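Local coordinates for protein serine protease MT3772 (Mycobacterium tuberculosis, PDB 3K6Y) that cleaves proteins as a membrane-associated, trypsin-like serine protease and probably supports the bacterium's resistance to acid and oxidative stress, at residues 34-39 with 186-191; 119-124 with 193-198; 44-49 with 57-62. One frame throughout, in Å; residues are numbered along the deposited sequence.

Contact 1 (34-39 with 186-191); sequences NPVVAA and PLIDLN
The flat amide of Asn34 turns one face to Leu190, whose CD2 methyl sits almost straight above ND2 at 4.1 Å. Its oxygen works in the amide plane: OD1 accepts from Val36 N at 3.0 Å, on a lone pair and with an N-H...O angle of 169°, which makes Asn34 the N-cap of the helix that follows. A water reaches the same oxygen from close to the plane, on the side of ND2. It donates to Asn34 OD1 at 2.7 Å and to Leu190 O at 2.8 Å, so the capping group is tied to the loop without any direct hydrogen bond between the two segments.

Two residues on, Val36 supplies the apolar part of the contact. Ile188 reaches toward it tip to tip, and its CD1 lies evenly between the two methyls, 3.8 Å from Val36 CG1 and from Val36 CG2. Ile188 gets there with CG1 tucked between backbone N and carbonyl carbon (chi1 60°), the rest of the chain then nearly extended. In the two-barrel fold of trypsin-like proteases, strand 186-188 belongs to the second barrel, bonded to 130-135 on one edge and to 194-201 on the other, and the short helix 35-40 packs on Ile188 and the loop that follows before the chain enters the first barrel.

Beyond Ile188 the contact becomes one of methyl against backbone. Val36 CG2 faces the turn of residues 189-191 and comes within 3.9 Å of Leu190 O, with the carbonyl of Asp189 and the carbonyl carbon of Asn191 close by. Within the turn, Asp189 OD2 accepts from Gln193 N and, weakly, from Asn191 N at 2.9 Å.

Contact 2 (119-124 with 193-198); sequences VFAAEP and QVLGVV
Val194 is gripped from both ends of its backbone by the segment 119-124. Its N donates to Val119 O at 2.8 Å, and its O accepts from Ala121 N at 2.9 Å. Between these bonds Phe120 and Val194 run side by side, pointing the same way. With CG turned to the side of its own backbone N (chi1 -74°), the Phe120 ring lies along Val194, presenting an edge to Val194 O and laying CE2 3.8 Å from Val194 CG1. One residue on from Phe120, Ala121 CB touches Leu195 CD2 at 3.9 Å.

Toward solvent the fit slackens. Gln193 CB still packs at 3.5 Å from Val119 O, but its amide is held loosely: the extended chain lies alongside Val119, and NE2 comes no nearer than 3.9 Å to Val119 CB. Val119 and Ala122 are exposed here, and a water, not a direct bond, joins Gln193 OE1 to Ala122 N.

Just past the bridge, Leu195 and Gly196 both face Leu187, a classic beta bulge. The single bridge of Phe120 with Val194 joins the connection between the barrels of the chymotrypsin-like fold to a strand of the second barrel, and the Phe120 ring packs against strand 56-66 of the first.

Contact 3 (44-49 with 57-62); sequences VVKIRS and VLEGTG
Arg48 and Glu59 lie side by side, pointing the same way, while Lys46 crosses Glu59 at a slant; all three stand on one face of the sheet, and both cations use the same oxygen of Glu59. Its OE2 takes Arg48 NH1 at 2.8 Å and Lys46 NZ at 3.1 Å, the two coming from opposite faces of the carboxylate. Guanidinium and carboxylate planes are 72° apart, consistent with a single bond through NH1 rather than a two-pronged, coplanar pair. Val57 CG1 covers a guanidinium face, 3.8 Å from Arg48 CZ. Lys46 NZ also binds Gly139 O.

The two strands form an antiparallel hairpin of the first barrel in this trypsin-like fold, with hydrogen-bonded pairs at Val45-Gly62, Ile47-Gly60 and Ser49-Leu58.

On the face opposite the charges, Ile47 reaches diagonally past its partner Gly60 to Gly62, whose lack of a side chain makes room for CD1, 3.7 Å from Gly62 N. Near the hairpin's open end Val44 CG1 touches Thr61 CG2 at 3.5 Å; with CG2 anti to its backbone N (OG1 chi1 -56°), Thr61 leaves OG1 for Gly181 O, and its backbone bonds to that of Ser183, predicted to be catalytic.

In the fold
From the N terminus, the chain first lays helix 35-40 down at contact 1, although its partner, strand 186-188, comes almost 150 residues later. Inside that long loop, contact 3 closes the short hairpin of strands 44-51 and 56-66 in the first barrel. The chain then leaves that barrel, and residues 119-124 of the connection open contact 2, which closes on strand 194-201 beyond the second segment of contact 1; these two contacts therefore cross. They also meet physically, since strands 186-188 and 194-201 are neighbours in the second barrel. Pro186 packs on Val44, a direct touch between contacts 1 and 3, whereas contacts 2 and 3 stay apart.

Contact 1 (34-39 with 186-191)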
ATOM      1  N   ASN A  34      36.678  14.312   2.202  1.00 17.92           N
ATOM      2  CA  ASN A  34      36.409  15.221   3.317  1.00 17.16           C
ATOM      3  C   ASN A  34      36.216  14.412   4.610  1.00 16.33           C
ATOM      4  O   ASN A  34      35.552  13.366   4.593  1.00 16.17           O
ATOM      5  CB  ASN A  34      35.185  16.099   3.024  1.00 17.18           C
ATOM      6  CG  ASN A  34      35.018  17.228   4.016  1.00 17.50           C
ATOM      7  OD1 ASN A  34      34.666  17.001   5.163  1.00 18.03           O
ATOM      8  ND2 ASN A  34      35.236  18.461   3.563  1.00 18.74           N
ATOM      9  N   PRO A  35      36.833  14.858   5.726  1.00 15.26           N
ATOM     10  CA  PRO A  35      36.690  14.111   6.983  1.00 15.50           C
ATOM     11  C   PRO A  35      35.244  13.832   7.433  1.00 15.13           C
ATOM     12  O   PRO A  35      35.011  12.889   8.190  1.00 16.02           O
ATOM     13  CB  PRO A  35      37.417  14.987   8.017  1.00 16.10           C
ATOM     14  CG  PRO A  35      38.206  15.924   7.251  1.00 17.22           C
ATOM     15  CD  PRO A  35      37.724  16.028   5.860  1.00 15.74           C
ATOM     16  N   VAL A  36      34.288  14.624   6.956  1.00 15.73           N
ATOM     17  CA  VAL A  36      32.882  14.401   7.297  1.00 16.47           C
ATOM     18  C   VAL A  36      32.372  13.063   6.767  1.00 15.79           C
ATOM     19  O   VAL A  36      31.460  12.468   7.353  1.00 15.53           O
ATOM     20  CB  VAL A  36      31.980  15.576   6.836  1.00 17.46           C
ATOM     21  CG1 VAL A  36      31.729  15.544   5.309  1.00 19.52           C
ATOM     22  CG2 VAL A  36      30.694  15.582   7.596  1.00 18.88           C
ATOM     23  N   VAL A  37      32.958  12.566   5.690  1.00 14.99           N
ATOM     24  CA  VAL A  37      32.453  11.337   5.073  1.00 15.24           C
ATOM     25  C   VAL A  37      32.673  10.157   6.027  1.00 14.99           C
ATOM     26  O   VAL A  37      31.725   9.449   6.390  1.00 14.70           O
ATOM     27  CB  VAL A  37      33.115  11.093   3.716  1.00 15.11           C
ATOM     28  CG1 VAL A  37      32.754   9.705   3.183  1.00 16.18           C
ATOM     29  CG2 VAL A  37      32.700  12.182   2.728  1.00 16.42           C
ATOM     30  N   ALA A  38      33.911   9.984   6.493  1.00 15.89           N
ATOM     31  CA  ALA A  38      34.229   8.852   7.341  1.00 17.01           C
ATOM     32  C   ALA A  38      33.495   8.924   8.663  1.00 16.86           C
ATOM     33  O   ALA A  38      33.140   7.887   9.257  1.00 17.92           O
ATOM     34  CB  ALA A  38      35.724   8.811   7.611  1.00 17.98           C
ATOM     35  N   ALA A  39      33.294  10.152   9.142  1.00 16.62           N
ATOM     36  CA  ALA A  39      32.626  10.348  10.419  1.00 17.66           C
ATOM     37  C   ALA A  39      31.138  10.048  10.339  1.00 16.79           C
ATOM     38  O   ALA A  39      30.532   9.656  11.322  1.00 17.39           O
ATOM     39  CB  ALA A  39      32.867  11.724  10.935  1.00 18.75           C
ATOM     40  N   PRO A 186      21.205  10.092   2.975  1.00 10.31           N
ATOM     41  CA  PRO A 186      21.202  11.502   3.287  1.00 10.68           C
ATOM     42  C   PRO A 186      22.042  12.342   2.316  1.00 11.00           C
ATOM     43  O   PRO A 186      23.078  11.897   1.845  1.00 11.90           O
ATOM     44  CB  PRO A 186      21.844  11.533   4.686  1.00 11.09           C
ATOM     45  CG  PRO A 186      22.826  10.400   4.638  1.00 11.17           C
ATOM     46  CD  PRO A 186      22.193   9.346   3.768  1.00 10.25           C
ATOM     47  N   LEU A 187      21.585  13.564   2.073  1.00 10.97           N
ATOM     48  CA  LEU A 187      22.442  14.620   1.555  1.00 11.75           C
ATOM     49  C   LEU A 187      22.963  15.356   2.768  1.00 11.88           C
ATOM     50  O   LEU A 187      22.172  15.869   3.569  1.00 12.92           O
ATOM     51  CB  LEU A 187      21.612  15.570   0.709  1.00 12.41           C
ATOM     52  CG  LEU A 187      22.410  16.718   0.080  1.00 12.64           C
ATOM     53  CD1 LEU A 187      23.263  16.176  -1.080  1.00 14.38           C
ATOM     54  CD2 LEU A 187      21.493  17.829  -0.407  1.00 14.92           C
ATOM     55  N   ILE A 188      24.276  15.360   2.928  1.00 12.50           N
ATOM     56  CA  ILE A 188      24.838  16.029   4.099  1.00 13.79           C
ATOM     57  C   ILE A 188      25.570  17.295   3.731  1.00 14.75           C
ATOM     58  O   ILE A 188      26.099  17.443   2.626  1.00 15.20           O
ATOM     59  CB  ILE A 188      25.752  15.119   4.936  1.00 14.71           C
ATOM     60  CG1 ILE A 188      26.939  14.605   4.123  1.00 15.05           C
ATOM     61  CG2 ILE A 188      24.952  13.970   5.566  1.00 16.03           C
ATOM     62  CD1 ILE A 188      28.186  14.286   4.980  1.00 17.66           C
ATOM     63  N   ASP A 189      25.584  18.218   4.682  1.00 14.89           N
ATOM     64  CA  ASP A 189      26.433  19.401   4.577  1.00 17.05           C
ATOM     65  C   ASP A 189      27.807  19.087   5.162  1.00 17.46           C
ATOM     66  O   ASP A 189      28.060  17.992   5.653  1.00 16.65           O
ATOM     67  CB  ASP A 189      25.773  20.634   5.213  1.00 17.98           C
ATOM     68  CG  ASP A 189      25.576  20.522   6.719  1.00 19.31           C
ATOM     69  OD1 ASP A 189      24.736  21.301   7.227  1.00 23.62           O
ATOM     70  OD2 ASP A 189      26.254  19.722   7.405  1.00 18.37           O
ATOM     71  N   LEU A 190      28.704  20.068   5.134  1.00 19.69           N
ATOM     72  CA  LEU A 190      30.072  19.808   5.554  1.00 21.52           C
ATOM     73  C   LEU A 190      30.226  19.738   7.071  1.00 22.36           C
ATOM     74  O   LEU A 190      31.302  19.399   7.563  1.00 23.42           O
ATOM     75  CB  LEU A 190      31.026  20.837   4.946  1.00 22.12           C
ATOM     76  CG  LEU A 190      31.118  20.737   3.418  1.00 23.11           C
ATOM     77  CD1 LEU A 190      32.287  21.541   2.883  1.00 25.32           C
ATOM     78  CD2 LEU A 190      31.220  19.288   2.935  1.00 25.19           C
ATOM     79  N   ASN A 191      29.140  20.058   7.774  1.00 22.63           N
ATOM     80  CA  ASN A 191      29.020  19.884   9.216  1.00 22.89           C
ATOM     81  C   ASN A 191      28.548  18.476   9.581  1.00 21.86           C
ATOM     82  O   ASN A 191      28.454  18.138  10.758  1.00 22.55           O
ATOM     83  CB  ASN A 191      28.011  20.886   9.777  1.00 23.92           C
ATOM     84  CG  ASN A 191      28.495  22.307   9.707  1.00 26.82           C
ATOM     85  OD1 ASN A 191      29.671  22.585   9.920  1.00 29.89           O
ATOM     86  ND2 ASN A 191      27.587  23.219   9.413  1.00 29.80           N
TER
HETATM   87  O   HOH W   1      33.994  19.093   6.742  1.00 32.33           O

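Contact 2 (119-124 with 193-198)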
ATOM      1  N   VAL A 119      21.774  14.382  12.843  1.00 12.72           N
ATOM      2  CA  VAL A 119      20.842  15.466  13.125  1.00 14.27           C
ATOM      3  C   VAL A 119      20.463  16.133  11.822  1.00 14.26           C
ATOM      4  O   VAL A 119      21.318  16.306  10.941  1.00 14.02           O
ATOM      5  CB  VAL A 119      21.479  16.525  14.084  1.00 15.85           C
ATOM      6  CG1 VAL A 119      20.426  17.478  14.628  1.00 19.79           C
ATOM      7  CG2 VAL A 119      22.161  15.845  15.236  1.00 19.08           C
ATOM      8  N   PHE A 120      19.183  16.480  11.700  1.00 14.17           N
ATOM      9  CA  PHE A 120      18.714  17.306  10.590  1.00 15.55           C
ATOM     10  C   PHE A 120      19.210  18.726  10.762  1.00 16.82           C
ATOM     11  O   PHE A 120      19.147  19.295  11.866  1.00 17.12           O
ATOM     12  CB  PHE A 120      17.179  17.281  10.493  1.00 15.60           C
ATOM     13  CG  PHE A 120      16.648  15.995   9.944  1.00 14.76           C
ATOM     14  CD1 PHE A 120      16.010  15.078  10.781  1.00 14.36           C
ATOM     15  CD2 PHE A 120      16.796  15.688   8.583  1.00 14.72           C
ATOM     16  CE1 PHE A 120      15.540  13.872  10.301  1.00 15.07           C
ATOM     17  CE2 PHE A 120      16.316  14.475   8.090  1.00 13.72           C
ATOM     18  CZ  PHE A 120      15.676  13.578   8.941  1.00 13.79           C
ATOM     19  N   ALA A 121      19.726  19.297   9.682  1.00 17.74           N
ATOM     20  CA  ALA A 121      20.159  20.701   9.678  1.00 19.95           C
ATOM     21  C   ALA A 121      18.994  21.634   9.956  1.00 21.77           C
ATOM     22  O   ALA A 121      17.908  21.452   9.417  1.00 21.47           O
ATOM     23  CB  ALA A 121      20.801  21.056   8.357  1.00 19.99           C
ATOM     24  N   ALA A 122      19.243  22.631  10.806  1.00 23.93           N
ATOM     25  CA  ALA A 122      18.225  23.579  11.253  1.00 25.98           C
ATOM     26  C   ALA A 122      17.801  24.590  10.186  1.00 27.34           C
ATOM     27  O   ALA A 122      16.674  25.076  10.226  1.00 28.52           O
ATOM     28  CB  ALA A 122      18.695  24.304  12.509  1.00 26.30           C
ATOM     29  N   GLU A 123      18.693  24.907   9.247  1.00 28.17           N
ATOM     30  CA  GLU A 123      18.394  25.895   8.198  1.00 29.04           C
ATOM     31  C   GLU A 123      18.602  25.344   6.786  1.00 29.46           C
ATOM     32  O   GLU A 123      19.421  24.442   6.593  1.00 29.20           O
ATOM     33  CB  GLU A 123      19.236  27.168   8.380  1.00 29.97           C
ATOM     34  CG  GLU A 123      18.886  28.027   9.605  1.00 33.87           C
ATOM     35  CD  GLU A 123      17.418  28.455   9.671  1.00 24.17           C
ATOM     36  OE1 GLU A 123      16.872  28.958   8.658  1.00 38.42           O
ATOM     37  OE2 GLU A 123      16.805  28.292  10.753  1.00 46.35           O
ATOM     38  N   PRO A 124      17.869  25.886   5.797  1.00 29.68           N
ATOM     39  CA  PRO A 124      18.008  25.434   4.410  1.00 29.34           C
ATOM     40  C   PRO A 124      19.391  25.702   3.819  1.00 28.78           C
ATOM     41  O   PRO A 124      20.080  26.641   4.241  1.00 29.24           O
ATOM     42  CB  PRO A 124      16.940  26.247   3.662  1.00 29.77           C
ATOM     43  CG  PRO A 124      16.686  27.430   4.526  1.00 30.54           C
ATOM     44  CD  PRO A 124      16.849  26.947   5.924  1.00 30.13           C
ATOM     45  N   GLN A 193      25.544  17.302   9.027  1.00 15.55           N
ATOM     46  CA  GLN A 193      24.119  17.311   9.310  1.00 15.64           C
ATOM     47  C   GLN A 193      23.350  16.999   8.042  1.00 14.44           C
ATOM     48  O   GLN A 193      23.829  17.225   6.920  1.00 14.41           O
ATOM     49  CB  GLN A 193      23.691  18.648   9.900  1.00 16.20           C
ATOM     50  CG  GLN A 193      24.429  18.950  11.213  1.00 19.77           C
ATOM     51  CD  GLN A 193      23.748  19.990  12.076  1.00 25.10           C
ATOM     52  OE1 GLN A 193      23.295  21.019  11.588  1.00 26.55           O
ATOM     53  NE2 GLN A 193      23.678  19.722  13.378  1.00 27.85           N
ATOM     54  N   VAL A 194      22.132  16.504   8.233  1.00 13.32           N
ATOM     55  CA  VAL A 194      21.342  16.042   7.109  1.00 12.52           C
ATOM     56  C   VAL A 194      20.480  17.176   6.554  1.00 13.09           C
ATOM     57  O   VAL A 194      19.601  17.728   7.239  1.00 14.05           O
ATOM     58  CB  VAL A 194      20.469  14.844   7.512  1.00 12.37           C
ATOM     59  CG1 VAL A 194      19.653  14.350   6.322  1.00 12.60           C
ATOM     60  CG2 VAL A 194      21.336  13.691   8.021  1.00 12.82           C
ATOM     61  N   LEU A 195      20.707  17.477   5.278  1.00 13.12           N
ATOM     62  CA  LEU A 195      19.921  18.483   4.579  1.00 14.46           C
ATOM     63  C   LEU A 195      18.653  17.912   3.975  1.00 13.83           C
ATOM     64  O   LEU A 195      17.693  18.648   3.731  1.00 14.66           O
ATOM     65  CB  LEU A 195      20.746  19.119   3.461  1.00 15.05           C
ATOM     66  CG  LEU A 195      21.896  20.022   3.904  1.00 16.90           C
ATOM     67  CD1 LEU A 195      22.806  20.322   2.729  1.00 18.33           C
ATOM     68  CD2 LEU A 195      21.351  21.315   4.501  1.00 19.92           C
ATOM     69  N   GLY A 196      18.658  16.612   3.697  1.00 13.16           N
ATOM     70  CA  GLY A 196      17.491  15.973   3.118  1.00 12.75           C
ATOM     71  C   GLY A 196      17.779  14.546   2.732  1.00 12.32           C
ATOM     72  O   GLY A 196      18.854  14.014   3.047  1.00 11.80           O
ATOM     73  N   VAL A 197      16.800  13.944   2.053  1.00 11.52           N
ATOM     74  CA  VAL A 197      16.841  12.535   1.686  1.00 11.47           C
ATOM     75  C   VAL A 197      16.878  12.430   0.162  1.00 10.81           C
ATOM     76  O   VAL A 197      15.964  12.878  -0.521  1.00 11.14           O
ATOM     77  CB  VAL A 197      15.598  11.787   2.231  1.00 11.16           C
ATOM     78  CG1 VAL A 197      15.702  10.291   1.924  1.00 12.60           C
ATOM     79  CG2 VAL A 197      15.449  12.035   3.725  1.00 12.59           C
ATOM     80  N   VAL A 198      17.956  11.852  -0.353  1.00 11.25           N
ATOM     81  CA  VAL A 198      18.150  11.722  -1.795  1.00 12.67           C
ATOM     82  C   VAL A 198      17.140  10.701  -2.320  1.00 12.92           C
ATOM     83  O   VAL A 198      17.071   9.607  -1.775  1.00 14.05           O
ATOM     84  CB  VAL A 198      19.588  11.214  -2.071  1.00 14.06           C
ATOM     85  CG1 VAL A 198      19.812  11.028  -3.573  1.00 16.64           C
ATOM     86  CG2 VAL A 198      20.617  12.191  -1.489  1.00 16.05           C
TER
HETATM   87  O   HOH W   2      21.442  22.421  12.849  1.00 35.24           O

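Contact 3 (44-49 with 57-62)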
ATOM      1  N   VAL A  44      25.068   5.639   8.147  1.00  9.81           N
ATOM      2  CA  VAL A  44      24.426   5.491   6.842  1.00 10.00           C
ATOM      3  C   VAL A  44      24.412   4.012   6.537  1.00 10.40           C
ATOM      4  O   VAL A  44      25.475   3.383   6.494  1.00 11.70           O
ATOM      5  CB  VAL A  44      25.178   6.270   5.765  1.00 10.00           C
ATOM      6  CG1 VAL A  44      24.467   6.122   4.443  1.00 11.25           C
ATOM      7  CG2 VAL A  44      25.300   7.751   6.128  1.00 11.48           C
ATOM      8  N   VAL A  45      23.210   3.459   6.385  1.00  9.91           N
ATOM      9  CA  VAL A  45      23.039   2.020   6.361  1.00  9.96           C
ATOM     10  C   VAL A  45      22.525   1.546   5.008  1.00  9.98           C
ATOM     11  O   VAL A  45      21.894   2.304   4.274  1.00 10.42           O
ATOM     12  CB  VAL A  45      22.091   1.553   7.507  1.00 10.35           C
ATOM     13  CG1 VAL A  45      22.674   1.903   8.863  1.00 12.26           C
ATOM     14  CG2 VAL A  45      20.677   2.164   7.370  1.00 11.42           C
ATOM     15  N   LYS A  46      22.780   0.280   4.699  1.00 10.31           N
ATOM     16  CA  LYS A  46      22.265  -0.311   3.470  1.00 11.38           C
ATOM     17  C   LYS A  46      20.949  -1.001   3.801  1.00 10.53           C
ATOM     18  O   LYS A  46      20.818  -1.615   4.856  1.00 11.39           O
ATOM     19  CB  LYS A  46      23.295  -1.302   2.926  1.00 12.25           C
ATOM     20  CG  LYS A  46      22.861  -1.931   1.598  1.00 15.10           C
ATOM     21  CD  LYS A  46      23.744  -3.076   1.122  1.00 17.35           C
ATOM     22  CE  LYS A  46      22.909  -3.979   0.240  1.00 24.76           C
ATOM     23  NZ  LYS A  46      23.618  -5.234  -0.137  1.00 28.38           N
ATOM     24  N   ILE A  47      19.977  -0.868   2.898  1.00 10.93           N
ATOM     25  CA  ILE A  47      18.681  -1.523   3.088  1.00 10.82           C
ATOM     26  C   ILE A  47      18.483  -2.535   1.967  1.00 10.86           C
ATOM     27  O   ILE A  47      18.692  -2.233   0.814  1.00 11.45           O
ATOM     28  CB  ILE A  47      17.554  -0.495   3.108  1.00 11.35           C
ATOM     29  CG1 ILE A  47      17.919   0.539   4.203  1.00 15.50           C
ATOM     30  CG2 ILE A  47      16.220  -1.177   3.416  1.00 12.03           C
ATOM     31  CD1 ILE A  47      16.930   1.568   4.564  1.00 16.35           C
ATOM     32  N   ARG A  48      18.117  -3.741   2.341  1.00 10.50           N
ATOM     33  CA  ARG A  48      17.780  -4.775   1.359  1.00 11.37           C
ATOM     34  C   ARG A  48      16.389  -5.288   1.677  1.00 11.03           C
ATOM     35  O   ARG A  48      16.125  -5.754   2.788  1.00 11.87           O
ATOM     36  CB  ARG A  48      18.777  -5.930   1.440  1.00 13.25           C
ATOM     37  CG  ARG A  48      18.589  -6.995   0.401  1.00 16.25           C
ATOM     38  CD  ARG A  48      19.798  -7.931   0.444  1.00 21.84           C
ATOM     39  NE  ARG A  48      19.525  -9.173  -0.275  1.00 23.63           N
ATOM     40  CZ  ARG A  48      20.121  -9.536  -1.402  1.00 38.34           C
ATOM     41  NH1 ARG A  48      21.060  -8.764  -1.944  1.00 30.90           N
ATOM     42  NH2 ARG A  48      19.783 -10.683  -1.973  1.00 28.01           N
ATOM     43  N   SER A  49      15.509  -5.231   0.687  1.00 11.09           N
ATOM     44  CA  SER A  49      14.097  -5.590   0.878  1.00 12.60           C
ATOM     45  C   SER A  49      13.718  -6.682  -0.103  1.00 12.52           C
ATOM     46  O   SER A  49      13.852  -6.515  -1.324  1.00 13.25           O
ATOM     47  CB  SER A  49      13.208  -4.372   0.693  1.00 12.74           C
ATOM     48  OG  SER A  49      13.629  -3.312   1.574  1.00 14.21           O
ATOM     49  N   VAL A  57      14.367  -8.059  -5.654  1.00 12.51           N
ATOM     50  CA  VAL A  57      15.013  -7.636  -4.417  1.00 13.62           C
ATOM     51  C   VAL A  57      15.355  -6.163  -4.610  1.00 13.21           C
ATOM     52  O   VAL A  57      15.984  -5.796  -5.600  1.00 14.79           O
ATOM     53  CB  VAL A  57      16.294  -8.447  -4.140  1.00 14.33           C
ATOM     54  CG1 VAL A  57      17.034  -7.906  -2.905  1.00 15.65           C
ATOM     55  CG2 VAL A  57      15.951  -9.920  -3.938  1.00 16.87           C
ATOM     56  N   LEU A  58      14.917  -5.317  -3.669  1.00 12.83           N
ATOM     57  CA  LEU A  58      15.167  -3.875  -3.700  1.00 13.30           C
ATOM     58  C   LEU A  58      16.336  -3.556  -2.797  1.00 12.39           C
ATOM     59  O   LEU A  58      16.411  -4.072  -1.690  1.00 12.86           O
ATOM     60  CB  LEU A  58      13.948  -3.129  -3.152  1.00 15.31           C
ATOM     61  CG  LEU A  58      12.778  -3.006  -4.117  1.00 19.89           C
ATOM     62  CD1 LEU A  58      11.522  -2.577  -3.351  1.00 21.54           C
ATOM     63  CD2 LEU A  58      13.133  -1.973  -5.164  1.00 23.56           C
ATOM     64  N   GLU A  59      17.226  -2.693  -3.261  1.00 12.28           N
ATOM     65  CA  GLU A  59      18.325  -2.232  -2.416  1.00 13.20           C
ATOM     66  C   GLU A  59      18.406  -0.727  -2.445  1.00 12.34           C
ATOM     67  O   GLU A  59      18.272  -0.116  -3.502  1.00 13.87           O
ATOM     68  CB  GLU A  59      19.648  -2.893  -2.827  1.00 14.33           C
ATOM     69  CG  GLU A  59      19.671  -4.370  -2.435  1.00 19.10           C
ATOM     70  CD  GLU A  59      20.886  -5.157  -2.909  1.00 20.08           C
ATOM     71  OE1 GLU A  59      21.332  -4.968  -4.059  1.00 27.36           O
ATOM     72  OE2 GLU A  59      21.353  -6.027  -2.139  1.00 27.82           O
ATOM     73  N   GLY A  60      18.602  -0.125  -1.275  1.00 11.10           N
ATOM     74  CA  GLY A  60      18.810   1.296  -1.213  1.00 10.63           C
ATOM     75  C   GLY A  60      19.601   1.636   0.019  1.00  9.78           C
ATOM     76  O   GLY A  60      20.352   0.819   0.525  1.00 10.38           O
ATOM     77  N   THR A  61      19.413   2.867   0.470  1.00  9.53           N
ATOM     78  CA  THR A  61      20.171   3.409   1.588  1.00  9.37           C
ATOM     79  C   THR A  61      19.194   3.960   2.614  1.00  8.91           C
ATOM     80  O   THR A  61      18.065   4.288   2.283  1.00  9.43           O
ATOM     81  CB  THR A  61      21.092   4.533   1.075  1.00  9.42           C
ATOM     82  OG1 THR A  61      21.916   4.013   0.034  1.00 10.80           O
ATOM     83  CG2 THR A  61      21.991   5.084   2.145  1.00 10.06           C
ATOM     84  N   GLY A  62      19.635   4.058   3.867  1.00  8.76           N
ATOM     85  CA  GLY A  62      18.900   4.791   4.888  1.00  8.82           C
ATOM     86  C   GLY A  62      19.890   5.420   5.836  1.00  8.46           C
ATOM     87  O   GLY A  62      21.106   5.266   5.686  1.00  9.07           O
TER
HETATM   88  O   HOH W   3      23.998  -6.101  -2.400  1.00 37.68           O
HETATM   89  O   HOH W   4      15.387  -2.094   0.298  1.00 18.55           O